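Local coordinates for Sn-glycerol-3-phosphate ABC transporter substrate-binding protein UspB (Mycobacterium tuberculosis, PDB 4MFI) that probably binds glycerophosphocholine outside the cell membrane and delivers it to an ABC transporter for import, at residues 130-135 / 348-353. Sequence-based numbering, arbitrary orientation.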
loop_
_atom_site.group_PDB
_atom_site.type_symbol
_atom_site.label_atom_id
_atom_site.label_comp_id
_atom_site.label_asym_id
_atom_site.label_seq_id
_atom_site.Cartn_x
_atom_site.Cartn_y
_atom_site.Cartn_z
ATOM N N ASP A 130 -8.051 -2.174 18.009
ATOM C CA ASP A 130 -9.093 -2.296 16.986
ATOM C C ASP A 130 -8.646 -1.814 15.601
ATOM O O ASP A 130 -9.415 -1.878 14.645
ATOM C CB ASP A 130 -10.381 -1.570 17.399
ATOM C CG ASP A 130 -11.564 -1.905 16.484
ATOM O OD1 ASP A 130 -11.808 -3.105 16.211
ATOM O OD2 ASP A 130 -12.244 -0.965 16.021
ATOM N N TYR A 131 -7.420 -1.316 15.479
ATOM C CA TYR A 131 -6.876 -1.073 14.144
ATOM C C TYR A 131 -6.368 -2.387 13.578
ATOM O O TYR A 131 -5.786 -3.194 14.311
ATOM C CB TYR A 131 -5.759 -0.021 14.167
ATOM C CG TYR A 131 -6.288 1.381 14.345
ATOM C CD1 TYR A 131 -6.639 1.857 15.605
ATOM C CD2 TYR A 131 -6.484 2.211 13.251
ATOM C CE1 TYR A 131 -7.143 3.127 15.767
ATOM C CE2 TYR A 131 -6.990 3.485 13.402
ATOM C CZ TYR A 131 -7.314 3.939 14.664
ATOM O OH TYR A 131 -7.819 5.205 14.829
ATOM N N VAL A 132 -6.610 -2.605 12.285
ATOM C CA VAL A 132 -6.072 -3.767 11.577
ATOM C C VAL A 132 -4.584 -3.859 11.913
ATOM O O VAL A 132 -3.863 -2.862 11.829
ATOM C CB VAL A 132 -6.292 -3.634 10.055
ATOM C CG1 VAL A 132 -5.567 -4.736 9.289
ATOM C CG2 VAL A 132 -7.793 -3.649 9.734
ATOM N N ASP A 133 -4.136 -5.038 12.334
ATOM C CA ASP A 133 -2.809 -5.173 12.930
ATOM C C ASP A 133 -1.702 -4.648 12.032
ATOM O O ASP A 133 -0.879 -3.829 12.468
ATOM C CB ASP A 133 -2.507 -6.629 13.310
ATOM C CG ASP A 133 -3.291 -7.105 14.519
ATOM O OD1 ASP A 133 -3.891 -6.265 15.217
ATOM O OD2 ASP A 133 -3.286 -8.332 14.784
ATOM N N SER A 134 -1.680 -5.101 10.779
ATOM C CA SER A 134 -0.603 -4.711 9.875
ATOM C C SER A 134 -0.662 -3.224 9.565
ATOM O O SER A 134 0.377 -2.582 9.424
ATOM C CB SER A 134 -0.632 -5.526 8.575
ATOM O OG SER A 134 -1.798 -5.225 7.828
ATOM N N LEU A 135 -1.871 -2.675 9.468
ATOM C CA LEU A 135 -2.024 -1.282 9.045
ATOM C C LEU A 135 -1.491 -0.309 10.089
ATOM O O LEU A 135 -0.966 0.747 9.742
ATOM C CB LEU A 135 -3.476 -0.959 8.686
ATOM C CG LEU A 135 -4.059 -1.740 7.502
ATOM C CD1 LEU A 135 -5.487 -1.278 7.210
ATOM C CD2 LEU A 135 -3.182 -1.608 6.263
ATOM N N VAL A 348 -9.860 0.651 8.029
ATOM C CA VAL A 348 -8.636 0.449 8.798
ATOM C C VAL A 348 -8.892 -0.106 10.200
ATOM O O VAL A 348 -7.945 -0.352 10.952
ATOM C CB VAL A 348 -7.793 1.743 8.883
ATOM C CG1 VAL A 348 -7.557 2.317 7.484
ATOM C CG2 VAL A 348 -8.463 2.786 9.782
ATOM N N ARG A 349 -10.168 -0.309 10.538
ATOM C CA ARG A 349 -10.559 -0.822 11.847
ATOM C C ARG A 349 -11.151 -2.210 11.717
ATOM O O ARG A 349 -11.985 -2.448 10.834
ATOM C CB ARG A 349 -11.601 0.098 12.501
ATOM C CG ARG A 349 -11.094 1.505 12.805
ATOM C CD ARG A 349 -10.112 1.507 13.969
ATOM N NE ARG A 349 -10.821 1.242 15.211
ATOM C CZ ARG A 349 -11.125 2.167 16.115
ATOM N NH1 ARG A 349 -10.761 3.434 15.936
ATOM N NH2 ARG A 349 -11.794 1.820 17.200
ATOM N N LYS A 350 -10.741 -3.113 12.605
ATOM C CA LYS A 350 -11.266 -4.477 12.607
ATOM C C LYS A 350 -12.783 -4.487 12.754
ATOM O O LYS A 350 -13.481 -5.202 12.034
ATOM C CB LYS A 350 -10.636 -5.289 13.743
ATOM C CG LYS A 350 -9.123 -5.409 13.649
ATOM C CD LYS A 350 -8.582 -6.123 14.880
ATOM C CE LYS A 350 -7.067 -6.221 14.842
ATOM N NZ LYS A 350 -6.528 -6.666 16.155
ATOM N N SER A 351 -13.292 -3.675 13.674
ATOM C CA SER A 351 -14.720 -3.666 13.978
ATOM C C SER A 351 -15.568 -2.928 12.949
ATOM O O SER A 351 -16.785 -2.820 13.122
ATOM C CB SER A 351 -14.970 -3.049 15.353
ATOM O OG SER A 351 -14.695 -1.661 15.332
ATOM N N ALA A 352 -14.954 -2.409 11.887
ATOM C CA ALA A 352 -15.754 -1.771 10.848
ATOM C C ALA A 352 -16.649 -2.795 10.138
ATOM O O ALA A 352 -17.667 -2.426 9.550
ATOM C CB ALA A 352 -14.883 -0.983 9.865
ATOM N N VAL A 353 -16.291 -4.080 10.232
ATOM C CA VAL A 353 -17.123 -5.151 9.673
ATOM C C VAL A 353 -18.477 -5.236 10.370
ATOM O O VAL A 353 -19.429 -5.769 9.805
ATOM C CB VAL A 353 -16.434 -6.551 9.727
ATOM C CG1 VAL A 353 -15.044 -6.485 9.134
ATOM C CG2 VAL A 353 -16.365 -7.085 11.151
HETATM O O HOH W 1 -4.873 -9.533 16.590
#
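Asp-130 meets Arg-349 through a single carboxylate oxygen: OD2 of Asp-130 takes the NE of Arg-349 at 2.7 Å and, less directly, its NH2. Both N-H groups on one flank of the guanidinium, NE and NH2, point to the same oxygen, which lies close to their plane, while the two flat groups stand nearly perpendicular, 82° apart. NE comes in from above the carboxylate and NH2 meets the anti lone pair of Asp-130 OD2. Ser-351 OG donates to OD2 from the syn side at 2.6 Å, somewhat out of the carboxylate plane. The other oxygen, OD1 of Asp-130, accepts the backbone N of Ser-351 at 3.0 Å. With CG anti to the backbone N (chi1 -169°), the carboxylate reaches the start of the 3-10 turn at 350-353 and bonds both the backbone N and the side-chain OG of Ser-351.

The main chains are bridged once, at Tyr-131 and Arg-349. Lys-350 N donates to Asp-130 O at 2.7 Å, and Val-132 N returns the bond to Val-348 O at 2.9 Å. Farther out, the extended chain of Lys-350 runs to Asp-133, where NZ forms a salt bridge with OD1 at 2.8 Å; NZ also bonds Thr-129 O, and a water that donates to Asp-133 OD2 accepts a weak bond from Lys-350 NZ.

Beside the bridge, bends at chi2 and chi3 lay the Arg-349 chain over the Tyr-131 ring, with CD 3.5 Å from the centroid in a CH-pi contact. The Tyr-131 hydroxyl bonds Thr-331. Val-348 CG2 packs beside the same ring, and Leu-135 CD1 lies against Val-348; Leu-135 also touches Pro-149 and Arg-152 of strand 144-160.

The contact ties the loop after helix 333-343 to the start of helix 133-137, two parts of this solute-binding fold far apart in sequence. Three donors on Asp-130 OD2 would probably stabilise its negative charge, and the further bond to OD1 helps fix the rotation of the carboxylate.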